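PDB 4G1P: Cys-Gly metallodipeptidase DUG1 from Saccharomyces cerevisiae, which cleaves the dipeptide Cys-Gly as a zinc- or manganese-dependent peptidase and serves as the catalytic component of the glutathione-degrading DUG complex. Local coordinates for residues P30-D35 and V105-L110; S37-V42 and P76-P81; Y221-E226 and I246-V251; G239-P244 and T335-K340; D265-M270 and P351-E356. All coordinates share one frame; numbering follows the deposited sequence.

Contact 1: P30-D35 and V105-L110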
# COMPACT_ATOMS: atom_id res chain seq x y z
N PRO A 30 -10.04 20.21 -4.86
CA PRO A 30 -9.90 18.75 -4.87
C PRO A 30 -10.91 18.02 -3.99
O PRO A 30 -10.54 17.50 -2.94
CB PRO A 30 -8.48 18.54 -4.34
CG PRO A 30 -8.25 19.71 -3.46
CD PRO A 30 -8.99 20.86 -4.06
N ALA A 31 -12.17 17.97 -4.42
CA ALA A 31 -13.24 17.28 -3.70
C ALA A 31 -13.05 15.76 -3.70
O ALA A 31 -13.85 15.02 -4.28
CB ALA A 31 -14.58 17.61 -4.35
N VAL A 32 -11.99 15.29 -3.06
CA VAL A 32 -11.75 13.86 -2.96
C VAL A 32 -12.53 13.30 -1.77
O VAL A 32 -12.12 13.41 -0.63
CB VAL A 32 -10.27 13.59 -2.78
CG1 VAL A 32 -9.99 12.08 -2.69
CG2 VAL A 32 -9.47 14.25 -3.90
N SER A 33 -13.69 12.71 -2.06
CA SER A 33 -14.60 12.25 -1.01
C SER A 33 -14.04 11.08 -0.17
O SER A 33 -14.51 10.82 0.92
CB SER A 33 -15.94 11.84 -1.61
OG SER A 33 -15.77 10.74 -2.49
N SER A 34 -13.04 10.38 -0.69
CA SER A 34 -12.53 9.22 0.01
C SER A 34 -11.47 9.65 1.00
O SER A 34 -11.00 8.83 1.79
CB SER A 34 -11.90 8.25 -0.98
OG SER A 34 -10.78 8.84 -1.62
N ASP A 35 -11.08 10.92 0.95
CA ASP A 35 -9.99 11.44 1.77
C ASP A 35 -10.51 12.38 2.86
O ASP A 35 -10.91 13.51 2.58
CB ASP A 35 -8.99 12.19 0.89
CG ASP A 35 -7.70 12.56 1.63
OD1 ASP A 35 -7.76 12.93 2.82
OD2 ASP A 35 -6.62 12.49 1.02
N VAL A 105 -14.53 13.37 -6.58
CA VAL A 105 -13.59 12.82 -7.55
C VAL A 105 -12.62 11.83 -6.92
O VAL A 105 -12.36 11.89 -5.72
CB VAL A 105 -12.73 13.95 -8.19
CG1 VAL A 105 -13.58 14.89 -9.03
CG2 VAL A 105 -11.96 14.73 -7.13
N GLN A 106 -12.09 10.93 -7.73
CA GLN A 106 -11.04 10.00 -7.30
C GLN A 106 -9.79 10.72 -6.81
O GLN A 106 -9.50 11.82 -7.24
CB GLN A 106 -10.68 9.06 -8.46
CG GLN A 106 -11.74 8.03 -8.78
CD GLN A 106 -11.79 6.92 -7.75
OE1 GLN A 106 -10.76 6.34 -7.41
NE2 GLN A 106 -12.98 6.63 -7.23
N PRO A 107 -9.04 10.11 -5.87
CA PRO A 107 -7.78 10.72 -5.46
C PRO A 107 -6.81 10.81 -6.63
O PRO A 107 -6.94 10.07 -7.61
CB PRO A 107 -7.22 9.74 -4.41
CG PRO A 107 -7.99 8.49 -4.60
CD PRO A 107 -9.34 8.90 -5.09
N ALA A 108 -5.85 11.72 -6.53
CA ALA A 108 -4.83 11.88 -7.55
C ALA A 108 -3.60 12.59 -7.00
O ALA A 108 -3.70 13.52 -6.19
CB ALA A 108 -5.40 12.65 -8.73
N GLN A 109 -2.45 12.14 -7.46
CA GLN A 109 -1.18 12.77 -7.13
C GLN A 109 -0.30 12.73 -8.35
O GLN A 109 -0.33 11.77 -9.12
CB GLN A 109 -0.46 12.00 -6.03
CG GLN A 109 -0.94 12.28 -4.64
CD GLN A 109 -0.09 11.54 -3.64
OE1 GLN A 109 0.60 10.59 -4.00
NE2 GLN A 109 -0.11 11.98 -2.38
N LEU A 110 0.50 13.79 -8.51
CA LEU A 110 1.45 13.88 -9.59
C LEU A 110 2.33 12.63 -9.65
O LEU A 110 2.48 12.01 -10.71
CB LEU A 110 2.32 15.11 -9.37
CG LEU A 110 3.49 15.29 -10.32
CD1 LEU A 110 3.00 15.58 -11.74
CD2 LEU A 110 4.39 16.41 -9.80
O HOH W 1 -12.38 10.08 -3.62

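Contact 2: S37-V42 and P76-P81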
# COMPACT_ATOMS: atom_id res chain seq x y z
N SER A 37 -9.09 14.15 5.16
CA SER A 37 -8.36 15.40 5.26
C SER A 37 -8.80 16.42 4.21
O SER A 37 -8.51 17.61 4.33
CB SER A 37 -6.86 15.16 5.13
OG SER A 37 -6.49 15.09 3.76
N LEU A 38 -9.50 15.97 3.17
CA LEU A 38 -9.93 16.86 2.10
C LEU A 38 -11.43 17.08 2.11
O LEU A 38 -11.98 17.69 1.19
CB LEU A 38 -9.52 16.29 0.74
CG LEU A 38 -8.02 16.13 0.47
CD1 LEU A 38 -7.81 15.51 -0.89
CD2 LEU A 38 -7.32 17.47 0.57
N ARG A 39 -12.10 16.56 3.14
CA ARG A 39 -13.55 16.69 3.22
C ARG A 39 -13.96 18.16 3.07
O ARG A 39 -14.93 18.47 2.37
CB ARG A 39 -14.09 16.09 4.53
CG ARG A 39 -15.61 16.21 4.73
CD ARG A 39 -16.42 15.56 3.61
NE ARG A 39 -15.92 14.24 3.27
CZ ARG A 39 -16.48 13.09 3.65
NH1 ARG A 39 -17.59 13.10 4.36
NH2 ARG A 39 -15.94 11.94 3.30
N SER A 40 -13.20 19.05 3.69
CA SER A 40 -13.50 20.48 3.62
C SER A 40 -13.45 20.99 2.19
O SER A 40 -14.24 21.84 1.80
CB SER A 40 -12.54 21.28 4.51
OG SER A 40 -11.29 21.43 3.88
N LYS A 41 -12.53 20.45 1.40
CA LYS A 41 -12.48 20.76 -0.03
C LYS A 41 -13.77 20.35 -0.71
O LYS A 41 -14.32 21.08 -1.54
CB LYS A 41 -11.29 20.07 -0.68
CG LYS A 41 -9.96 20.56 -0.16
CD LYS A 41 -9.90 22.08 -0.21
CE LYS A 41 -8.54 22.60 0.24
NZ LYS A 41 -8.53 24.09 0.37
N VAL A 42 -14.27 19.17 -0.35
CA VAL A 42 -15.51 18.69 -0.93
C VAL A 42 -16.64 19.67 -0.66
O VAL A 42 -17.44 19.95 -1.56
CB VAL A 42 -15.91 17.27 -0.45
CG1 VAL A 42 -17.10 16.78 -1.24
CG2 VAL A 42 -14.76 16.33 -0.64
N PRO A 76 -14.98 10.13 12.16
CA PRO A 76 -14.96 10.96 13.37
C PRO A 76 -16.14 11.92 13.38
O PRO A 76 -15.96 13.11 13.58
CB PRO A 76 -13.66 11.75 13.22
CG PRO A 76 -13.47 11.85 11.75
CD PRO A 76 -13.97 10.56 11.19
N ASN A 77 -17.34 11.39 13.14
CA ASN A 77 -18.51 12.23 12.98
C ASN A 77 -18.37 13.31 11.91
O ASN A 77 -18.85 14.44 12.05
CB ASN A 77 -18.96 12.81 14.32
CG ASN A 77 -19.78 11.81 15.12
OD1 ASN A 77 -20.32 10.85 14.57
ND2 ASN A 77 -19.86 12.03 16.44
N LEU A 78 -17.68 12.95 10.84
CA LEU A 78 -17.55 13.78 9.67
C LEU A 78 -18.92 13.89 8.98
O LEU A 78 -19.57 12.87 8.74
CB LEU A 78 -16.55 13.11 8.73
CG LEU A 78 -15.74 13.93 7.75
CD1 LEU A 78 -14.84 14.91 8.48
CD2 LEU A 78 -14.90 12.95 6.96
N SER A 79 -19.37 15.10 8.67
CA SER A 79 -20.61 15.25 7.91
C SER A 79 -20.38 14.78 6.47
O SER A 79 -19.27 14.85 5.97
CB SER A 79 -21.10 16.70 7.89
OG SER A 79 -21.26 17.22 9.20
N LEU A 80 -21.43 14.29 5.82
CA LEU A 80 -21.33 13.90 4.41
C LEU A 80 -21.41 15.14 3.53
O LEU A 80 -22.01 16.14 3.93
CB LEU A 80 -22.47 12.93 4.05
CG LEU A 80 -22.38 11.54 4.67
CD1 LEU A 80 -23.75 10.91 4.80
CD2 LEU A 80 -21.45 10.63 3.87
N PRO A 81 -20.81 15.08 2.32
CA PRO A 81 -20.98 16.12 1.29
C PRO A 81 -22.46 16.29 1.01
O PRO A 81 -23.15 15.28 0.92
CB PRO A 81 -20.31 15.51 0.06
CG PRO A 81 -19.36 14.51 0.58
CD PRO A 81 -19.93 13.98 1.86

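Contact 3: Y221-E226 and I246-V251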
# COMPACT_ATOMS: atom_id res chain seq x y z
N TYR A 221 -15.81 -5.79 -1.95
CA TYR A 221 -15.53 -6.60 -0.76
C TYR A 221 -14.12 -6.39 -0.21
O TYR A 221 -13.18 -6.02 -0.94
CB TYR A 221 -15.74 -8.09 -1.05
CG TYR A 221 -17.15 -8.43 -1.48
CD1 TYR A 221 -18.16 -8.56 -0.55
CD2 TYR A 221 -17.46 -8.60 -2.82
CE1 TYR A 221 -19.45 -8.85 -0.94
CE2 TYR A 221 -18.74 -8.89 -3.22
CZ TYR A 221 -19.74 -9.01 -2.28
OH TYR A 221 -21.03 -9.31 -2.68
N GLN A 222 -13.98 -6.63 1.08
CA GLN A 222 -12.66 -6.74 1.69
C GLN A 222 -12.60 -8.01 2.52
O GLN A 222 -13.48 -8.28 3.34
CB GLN A 222 -12.32 -5.50 2.54
CG GLN A 222 -13.23 -5.26 3.74
CD GLN A 222 -12.83 -4.03 4.52
OE1 GLN A 222 -11.92 -3.30 4.14
NE2 GLN A 222 -13.52 -3.80 5.63
N THR A 223 -11.57 -8.81 2.28
CA THR A 223 -11.32 -9.99 3.09
C THR A 223 -10.30 -9.64 4.17
O THR A 223 -9.18 -9.23 3.85
CB THR A 223 -10.83 -11.19 2.25
OG1 THR A 223 -11.92 -11.70 1.48
CG2 THR A 223 -10.32 -12.31 3.14
N ILE A 224 -10.69 -9.80 5.43
CA ILE A 224 -9.83 -9.41 6.55
C ILE A 224 -9.22 -10.61 7.27
O ILE A 224 -9.93 -11.48 7.76
CB ILE A 224 -10.60 -8.57 7.57
CG1 ILE A 224 -11.52 -7.58 6.85
CG2 ILE A 224 -9.63 -7.85 8.47
CD1 ILE A 224 -12.40 -6.76 7.79
N ILE A 225 -7.89 -10.66 7.31
CA ILE A 225 -7.17 -11.73 8.00
C ILE A 225 -6.25 -11.13 9.05
O ILE A 225 -5.40 -10.28 8.74
CB ILE A 225 -6.37 -12.59 7.04
CG1 ILE A 225 -7.29 -13.26 6.03
CG2 ILE A 225 -5.59 -13.65 7.79
CD1 ILE A 225 -6.56 -14.07 4.98
N GLU A 226 -6.42 -11.60 10.29
CA GLU A 226 -5.68 -11.09 11.44
C GLU A 226 -5.00 -12.23 12.18
O GLU A 226 -5.54 -13.33 12.27
CB GLU A 226 -6.63 -10.36 12.39
CG GLU A 226 -5.97 -9.89 13.66
CD GLU A 226 -6.85 -8.96 14.48
OE1 GLU A 226 -8.07 -9.23 14.56
OE2 GLU A 226 -6.32 -7.96 15.03
N ILE A 246 0.20 -14.66 3.97
CA ILE A 246 0.34 -15.92 3.26
C ILE A 246 -1.04 -16.55 3.02
O ILE A 246 -1.37 -16.97 1.91
CB ILE A 246 1.29 -16.87 3.99
CG1 ILE A 246 2.71 -16.31 3.93
CG2 ILE A 246 1.25 -18.25 3.39
CD1 ILE A 246 3.73 -17.06 4.79
N ASP A 247 -1.86 -16.59 4.06
CA ASP A 247 -3.23 -17.04 3.90
C ASP A 247 -3.94 -16.21 2.83
O ASP A 247 -4.60 -16.76 1.94
CB ASP A 247 -3.99 -16.95 5.23
CG ASP A 247 -3.31 -17.74 6.34
OD1 ASP A 247 -2.50 -18.63 6.00
OD2 ASP A 247 -3.59 -17.49 7.53
N LEU A 248 -3.76 -14.90 2.91
CA LEU A 248 -4.46 -13.96 2.04
C LEU A 248 -4.16 -14.15 0.56
O LEU A 248 -5.05 -14.00 -0.27
CB LEU A 248 -4.17 -12.51 2.45
CG LEU A 248 -5.00 -11.50 1.66
CD1 LEU A 248 -6.46 -11.59 2.09
CD2 LEU A 248 -4.47 -10.06 1.76
N MET A 249 -2.92 -14.48 0.22
CA MET A 249 -2.60 -14.75 -1.18
C MET A 249 -3.37 -15.97 -1.66
O MET A 249 -3.78 -16.05 -2.82
CB MET A 249 -1.10 -14.96 -1.37
CG MET A 249 -0.27 -13.77 -0.93
SD MET A 249 -0.64 -12.23 -1.81
CE MET A 249 -1.87 -11.43 -0.77
N GLN A 250 -3.58 -16.92 -0.76
CA GLN A 250 -4.32 -18.10 -1.13
C GLN A 250 -5.82 -17.83 -1.27
O GLN A 250 -6.44 -18.25 -2.24
CB GLN A 250 -4.00 -19.24 -0.15
CG GLN A 250 -2.73 -19.97 -0.57
CD GLN A 250 -1.96 -20.58 0.58
OE1 GLN A 250 -2.44 -20.65 1.71
NE2 GLN A 250 -0.74 -21.04 0.29
N VAL A 251 -6.40 -17.11 -0.32
CA VAL A 251 -7.82 -16.83 -0.38
C VAL A 251 -8.14 -15.96 -1.59
O VAL A 251 -9.03 -16.27 -2.38
CB VAL A 251 -8.33 -16.17 0.91
CG1 VAL A 251 -9.73 -15.62 0.72
CG2 VAL A 251 -8.33 -17.19 2.05

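Contact 4: G239-P244 and T335-K340. With CYS (cysteine), chain E.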
# COMPACT_ATOMS: atom_id res chain seq x y z
N GLY A 239 8.90 -18.39 9.95
CA GLY A 239 8.88 -19.84 9.97
C GLY A 239 8.25 -20.40 11.24
O GLY A 239 8.16 -21.61 11.43
N VAL A 240 7.77 -19.52 12.10
CA VAL A 240 7.35 -19.96 13.42
C VAL A 240 5.96 -19.47 13.82
O VAL A 240 5.28 -20.12 14.61
CB VAL A 240 8.43 -19.57 14.47
CG1 VAL A 240 7.88 -18.60 15.50
CG2 VAL A 240 9.03 -20.82 15.10
N VAL A 241 5.54 -18.34 13.28
CA VAL A 241 4.17 -17.84 13.45
C VAL A 241 3.47 -17.84 12.10
O VAL A 241 4.11 -17.70 11.06
CB VAL A 241 4.15 -16.40 13.99
CG1 VAL A 241 5.04 -16.30 15.24
CG2 VAL A 241 4.65 -15.44 12.95
N ALA A 242 2.16 -18.01 12.10
CA ALA A 242 1.44 -18.03 10.84
C ALA A 242 1.28 -16.60 10.31
O ALA A 242 1.10 -15.66 11.09
CB ALA A 242 0.10 -18.68 11.03
N GLU A 243 1.36 -16.44 8.99
CA GLU A 243 1.32 -15.11 8.39
C GLU A 243 -0.00 -14.82 7.65
O GLU A 243 -0.35 -15.50 6.68
CB GLU A 243 2.51 -14.91 7.45
CG GLU A 243 3.84 -15.29 8.08
CD GLU A 243 5.06 -14.91 7.23
OE1 GLU A 243 4.91 -14.18 6.21
OE2 GLU A 243 6.17 -15.35 7.57
N PRO A 244 -0.74 -13.81 8.13
CA PRO A 244 -1.95 -13.33 7.45
C PRO A 244 -1.73 -13.10 5.96
O PRO A 244 -2.57 -13.51 5.16
CB PRO A 244 -2.25 -12.02 8.17
CG PRO A 244 -1.77 -12.27 9.55
CD PRO A 244 -0.53 -13.12 9.42
N THR A 335 11.20 -5.91 6.01
CA THR A 335 11.17 -7.26 6.55
C THR A 335 10.20 -7.30 7.69
O THR A 335 10.60 -7.22 8.86
CB THR A 335 12.54 -7.69 7.06
OG1 THR A 335 13.15 -6.59 7.73
CG2 THR A 335 13.42 -8.13 5.93
N VAL A 336 8.93 -7.44 7.35
CA VAL A 336 7.87 -7.40 8.34
C VAL A 336 6.79 -8.44 8.04
O VAL A 336 6.50 -8.75 6.89
CB VAL A 336 7.24 -5.99 8.42
CG1 VAL A 336 6.66 -5.58 7.07
CG2 VAL A 336 6.18 -5.94 9.48
N ILE A 337 6.21 -9.00 9.09
CA ILE A 337 5.04 -9.84 8.98
C ILE A 337 3.84 -9.00 9.40
O ILE A 337 3.66 -8.73 10.59
CB ILE A 337 5.18 -11.08 9.88
CG1 ILE A 337 6.32 -11.97 9.38
CG2 ILE A 337 3.90 -11.87 9.94
CD1 ILE A 337 6.53 -13.22 10.20
N PRO A 338 3.03 -8.55 8.43
CA PRO A 338 1.87 -7.72 8.77
C PRO A 338 0.90 -8.44 9.69
O PRO A 338 0.70 -9.64 9.53
CB PRO A 338 1.22 -7.43 7.41
CG PRO A 338 2.40 -7.55 6.42
CD PRO A 338 3.24 -8.67 6.97
N ALA A 339 0.31 -7.72 10.64
CA ALA A 339 -0.55 -8.31 11.67
C ALA A 339 -1.98 -8.49 11.20
O ALA A 339 -2.62 -9.51 11.49
CB ALA A 339 -0.52 -7.47 12.93
N LYS A 340 -2.47 -7.50 10.46
CA LYS A 340 -3.86 -7.48 10.02
C LYS A 340 -3.99 -6.85 8.64
O LYS A 340 -3.78 -5.65 8.47
CB LYS A 340 -4.72 -6.75 11.06
CG LYS A 340 -6.21 -6.71 10.77
CD LYS A 340 -6.93 -6.03 11.94
CE LYS A 340 -8.42 -5.92 11.69
NZ LYS A 340 -9.16 -5.47 12.90
N CYS E . 16.56 -5.97 9.16
CA CYS E . 16.33 -6.84 8.03
C CYS E . 16.06 -8.26 8.54
O CYS E . 16.86 -8.83 9.29
CB CYS E . 17.51 -6.80 7.06
SG CYS E . 17.31 -7.78 5.61

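Contact 5: D265-M270 and P351-E356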
# COMPACT_ATOMS: atom_id res chain seq x y z
N ASP A 265 -18.50 -20.46 -6.51
CA ASP A 265 -19.69 -21.26 -6.80
C ASP A 265 -20.97 -20.45 -6.65
O ASP A 265 -21.12 -19.67 -5.71
CB ASP A 265 -19.79 -22.48 -5.88
CG ASP A 265 -18.90 -23.63 -6.33
OD1 ASP A 265 -18.52 -23.65 -7.52
OD2 ASP A 265 -18.59 -24.51 -5.48
N GLY A 266 -21.89 -20.64 -7.58
CA GLY A 266 -23.22 -20.09 -7.42
C GLY A 266 -23.52 -18.90 -8.30
O GLY A 266 -24.68 -18.58 -8.50
N ILE A 267 -22.48 -18.26 -8.84
CA ILE A 267 -22.70 -17.00 -9.55
C ILE A 267 -23.27 -17.21 -10.95
O ILE A 267 -24.26 -16.56 -11.33
CB ILE A 267 -21.42 -16.16 -9.63
CG1 ILE A 267 -20.88 -15.90 -8.24
CG2 ILE A 267 -21.71 -14.83 -10.32
CD1 ILE A 267 -19.78 -14.87 -8.21
N ASP A 268 -22.64 -18.11 -11.69
CA ASP A 268 -23.04 -18.46 -13.05
C ASP A 268 -24.52 -18.80 -13.17
O ASP A 268 -25.17 -18.46 -14.15
CB ASP A 268 -22.22 -19.66 -13.51
CG ASP A 268 -22.10 -19.74 -15.00
OD1 ASP A 268 -23.08 -20.13 -15.66
OD2 ASP A 268 -21.01 -19.40 -15.51
N GLU A 269 -25.03 -19.47 -12.14
CA GLU A 269 -26.43 -19.86 -12.09
C GLU A 269 -27.35 -18.64 -12.11
O GLU A 269 -28.44 -18.68 -12.66
CB GLU A 269 -26.71 -20.72 -10.84
CG GLU A 269 -26.00 -22.11 -10.81
CD GLU A 269 -24.48 -22.05 -10.61
OE1 GLU A 269 -23.96 -20.95 -10.35
OE2 GLU A 269 -23.80 -23.09 -10.72
N MET A 270 -26.89 -17.54 -11.52
CA MET A 270 -27.69 -16.33 -11.43
C MET A 270 -27.59 -15.46 -12.66
O MET A 270 -28.34 -14.49 -12.79
CB MET A 270 -27.23 -15.49 -10.24
CG MET A 270 -27.75 -15.95 -8.91
SD MET A 270 -27.25 -14.77 -7.66
CE MET A 270 -25.47 -14.95 -7.76
N PRO A 351 -27.60 -8.78 -14.78
CA PRO A 351 -28.79 -9.59 -14.50
C PRO A 351 -28.48 -11.08 -14.73
O PRO A 351 -27.72 -11.42 -15.64
CB PRO A 351 -29.80 -9.07 -15.52
CG PRO A 351 -28.96 -8.48 -16.62
CD PRO A 351 -27.80 -7.88 -15.93
N ASP A 352 -29.04 -11.95 -13.91
CA ASP A 352 -29.94 -11.55 -12.84
C ASP A 352 -29.32 -11.81 -11.48
O ASP A 352 -29.90 -12.53 -10.67
CB ASP A 352 -31.26 -12.32 -12.93
CG ASP A 352 -31.76 -12.47 -14.37
OD1 ASP A 352 -31.88 -11.45 -15.08
OD2 ASP A 352 -32.02 -13.62 -14.78
N MET A 353 -28.16 -11.23 -11.20
CA MET A 353 -27.46 -11.48 -9.94
C MET A 353 -28.09 -10.72 -8.76
O MET A 353 -28.25 -9.51 -8.81
CB MET A 353 -25.98 -11.12 -10.07
CG MET A 353 -25.26 -11.97 -11.07
SD MET A 353 -23.64 -11.33 -11.55
CE MET A 353 -22.80 -11.38 -9.96
N ASP A 354 -28.47 -11.44 -7.71
CA ASP A 354 -28.99 -10.80 -6.50
C ASP A 354 -27.84 -10.39 -5.58
O ASP A 354 -26.94 -11.19 -5.32
CB ASP A 354 -29.96 -11.73 -5.76
CG ASP A 354 -30.47 -11.13 -4.44
OD1 ASP A 354 -30.89 -9.96 -4.43
OD2 ASP A 354 -30.42 -11.84 -3.41
N SER A 355 -27.87 -9.15 -5.10
CA SER A 355 -26.80 -8.61 -4.27
C SER A 355 -26.55 -9.50 -3.06
O SER A 355 -25.44 -10.02 -2.88
CB SER A 355 -27.13 -7.18 -3.82
OG SER A 355 -26.05 -6.58 -3.13
N GLU A 356 -27.60 -9.67 -2.26
CA GLU A 356 -27.60 -10.53 -1.08
C GLU A 356 -26.98 -11.90 -1.32
O GLU A 356 -26.00 -12.28 -0.68
CB GLU A 356 -29.02 -10.72 -0.59
CG GLU A 356 -29.22 -10.52 0.89
CD GLU A 356 -29.41 -9.07 1.25
OE1 GLU A 356 -29.24 -8.22 0.34
OE2 GLU A 356 -29.73 -8.77 2.42

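Contact 1: P30-D35 and V105-L110
Val-105 opens the contact with its backbone N, which donates to Ala-31 O at 2.9 Å; the bond is bent (139° at the hydrogen), and the donor stands 30° out of the carbonyl plane. Its methyl CG2 lies beside the same carbonyl, 3.4 Å from Ala-31 O. Farther along the residue, Val-105 O accepts a CA-H...O contact from Val-32 CA at 3.4 Å and a hydrogen bond from a water. That water is 2.8 Å from Ser-34 OG, so it ties the type I turn of Val-32 to Asp-35 to the loop after strand 96-102. Val-32 CG2 packs near the Gln-106 carbonyl, while the Gln-106 side chain turns off to Glu-172, a zinc ligand. Pro-107 closes the row: its CB lies 4.0 Å from Val-32 CG1, and its CD sits beside Ser-34 OG. An alanine at Val-32 would lose both methyls and is likely to open a gap between the turn and Pro-107. In the same turn, Ser-33 OG bonds Asp-104, probably an active-site residue, and Ser-173. With Ser-33 on Asp-104 and Gln-106 on Glu-172, the loop pair is consistent with second-shell support of the catalytic site.

Contact 2: S37-V42 and P76-P81
Arg-39 reaches toward Leu-78 with CG anti to its backbone nitrogen (chi1 178°), then folds at chi2 (58°) and chi3 (46°), which curls the guanidinium round into the loop 76-81. Leu-78 likewise carries CG anti to its own nitrogen and sets CD2 over the centre of the guanidinium, 3.6 Å above the plane. On the opposite face lies the ring of Pro-81, whose CG stands 4.1 Å off the plane toward the rim and whose CD is 3.5 Å from Arg-39 NH1. Held between these two apolar groups, the flat group spends an edge on Ser-79: NH1 donates to Ser-79 O at 2.9 Å, almost in the guanidinium plane though tilted from that of the carbonyl. Arg-39 begins helix 39-55, just after the N-cap residue Leu-38, and the contact fastens this first turn of the helix to the loop joining strands 61-64 and 83-88 at the edge of the six-stranded sheet. Replacing Arg-39 by a leucine would probably leave Ser-79 O without this donor, and Ser-33 O without the bond it receives from NH2. NH2 also makes a weak bond to Gln-69 OE1. One turn further along, Val-42 CG1 rests against the Pro-81 ring, 3.7 Å from CG, while that proline also touches Tyr-103 in the loop that carries Asp-104.

Contact 3: Y221-E226 and I246-V251
Thr-223 and Ile-225 of strand 221-226 face helix 246-251, which runs nearly antiparallel to the strand at 153° with 9.1 Å between the short axes. Ile-225 makes the larger contact. Its CG1 is anti to the carbonyl carbon and the chain stays extended (chi2 177°), bringing CD1 up to the helix backbone, 3.6 Å from Leu-248 N. There the methyl also meets the side of Leu-248, with Ile-225 CD1 to Leu-248 CD1 3.8 Å, and Asp-247 CB at 3.9 Å. With CG anti to the backbone N, the Leu-248 side chain slides past Thr-223 in the opposite direction, its CD1 4.1 Å from Thr-223 CG2. The same threonine methyl meets Val-251 CG1, one turn later, also at 4.1 Å. This is helix-on-sheet packing in the lid domain, an alpha/beta layer to which helix 355-371 adds Cys-366, packed on Thr-223, and Phe-370, packed on Asp-247 and Val-251. The helix surface turned elsewhere meets the second subunit, with Met-249 against its counterpart there. The polar ends find partners elsewhere: Thr-223 OG1 bonds Thr-381 OG1, and Asp-247 OD2 takes bonds from Ser-375 and Asn-377, while OD1 pairs with Ser-258 of the second subunit. What joins strand to helix is therefore apolar packing, with no polar bond between the segments, while the hydrogen bonds fix the surrounding elements.

Contact 4: G239-P244 and T335-K340
A buried loop-to-strand packing, mostly apolar, joins Glu-243 and Pro-244, at the start of helix 244-252, to Ile-337 and the residues after it, in the part of the lid domain that meets the second subunit. Ile-337 is the centre. Its CG1 stands anti to the carbonyl carbon (chi1 -66°), and the branch crosses the extended Glu-243 side chain at about a right angle. CD1 lies 3.4 Å from Glu-243 OE2, and CG2 rests 3.9 Å from Glu-243 CG. Val-241 CG2 adds a contact, 4.0 Å from Ile-337 CD1. The carboxylate, though packed on a hydrocarbon, has polar partners across the dimer: OE1 accepts from Ile-321 N and OE2 bonds Ser-320 OG, both of the second subunit. The two bonds together probably fix the rotation of the carboxylate, whose face lies on Ile-337 CD1. Pro-244, the first helical residue, brings ring atom CG against two carbonyl oxygens, 3.6 Å from Pro-338 O and 3.5 Å from Ala-339 O. Just before strand 336-337, Thr-335 OG1 approaches CA of a bound cysteine at 3.2 Å; Arg-348 of the second subunit bonds that cysteine, so its pocket draws on both chains. The segments fit among strand 232-233, whose Leu-232 touches Val-241 and Ile-337, strand 210-226, whose Ile-225 meets Pro-244, and helix 244-252, which starts from here.

Contact 5: D265-M270 and P351-E356
Asp-352 N lies in the plane of the Met-270 carbonyl group, donating to Met-270 O at 2.9 Å with a C=O...N angle of 153°. The contact joins the short, weakly bonded helix about 267-270 to the lead-in of the long lid helix 355-371, whose N-cap is Asp-354: its OD2 accepts from Lys-357 N, a backbone N-H of the first turn. The peptide carrying the Asp-352 N-H, between Pro-351 and Asp-352, is cis, so the chain bends just where it meets Met-270. Asp-352 CB also lies 3.6 Å from Met-270 O. Met-270 follows the lead-in with its own side chain. CB lies 4.1 Å from Met-353 CG, and SD accepts a weak hydrogen bond from Asp-354 N at 3.5 Å. A bend at chi3 (-64°) turns its methyl aside, and the chain also touches Lys-357 and Leu-361 of helix 355-371. Met-353, in turn, is buried; its chain too is bent at chi3 (62°), which brings CE round to Ile-267, while Leu-358 and Pro-317 pack beside it. Exposed Asp-352 and Asp-354 border the seam, with Met-270 only partly covered, so solvent probably reaches its rim. Deeper in, the methyls meet: Ile-267 CG2 touches Met-353 CE at 3.6 Å.

How the contacts relate
Contacts 1 and 2 share one region of the catalytic domain, their centres about 12 Å apart: Val-42 packs on Ala-31, so both loops pack on the start of helix 39-55. Both are buried and mix backbone acceptors with apolar packing. Contacts 3 and 4 serve the lid, sharing helix 244-252, with Pro-244 touching Ile-225; both are buried, lack hydrogen bonds of their own, and draw polar partners from outside, in part from the second subunit. Contacts 2 and 5 are not touched by the second subunit; contact 5 is partly exposed, and it alone uses a sulfur acceptor. It lies at the N-terminus of helix 355-371, which also packs on contact 3.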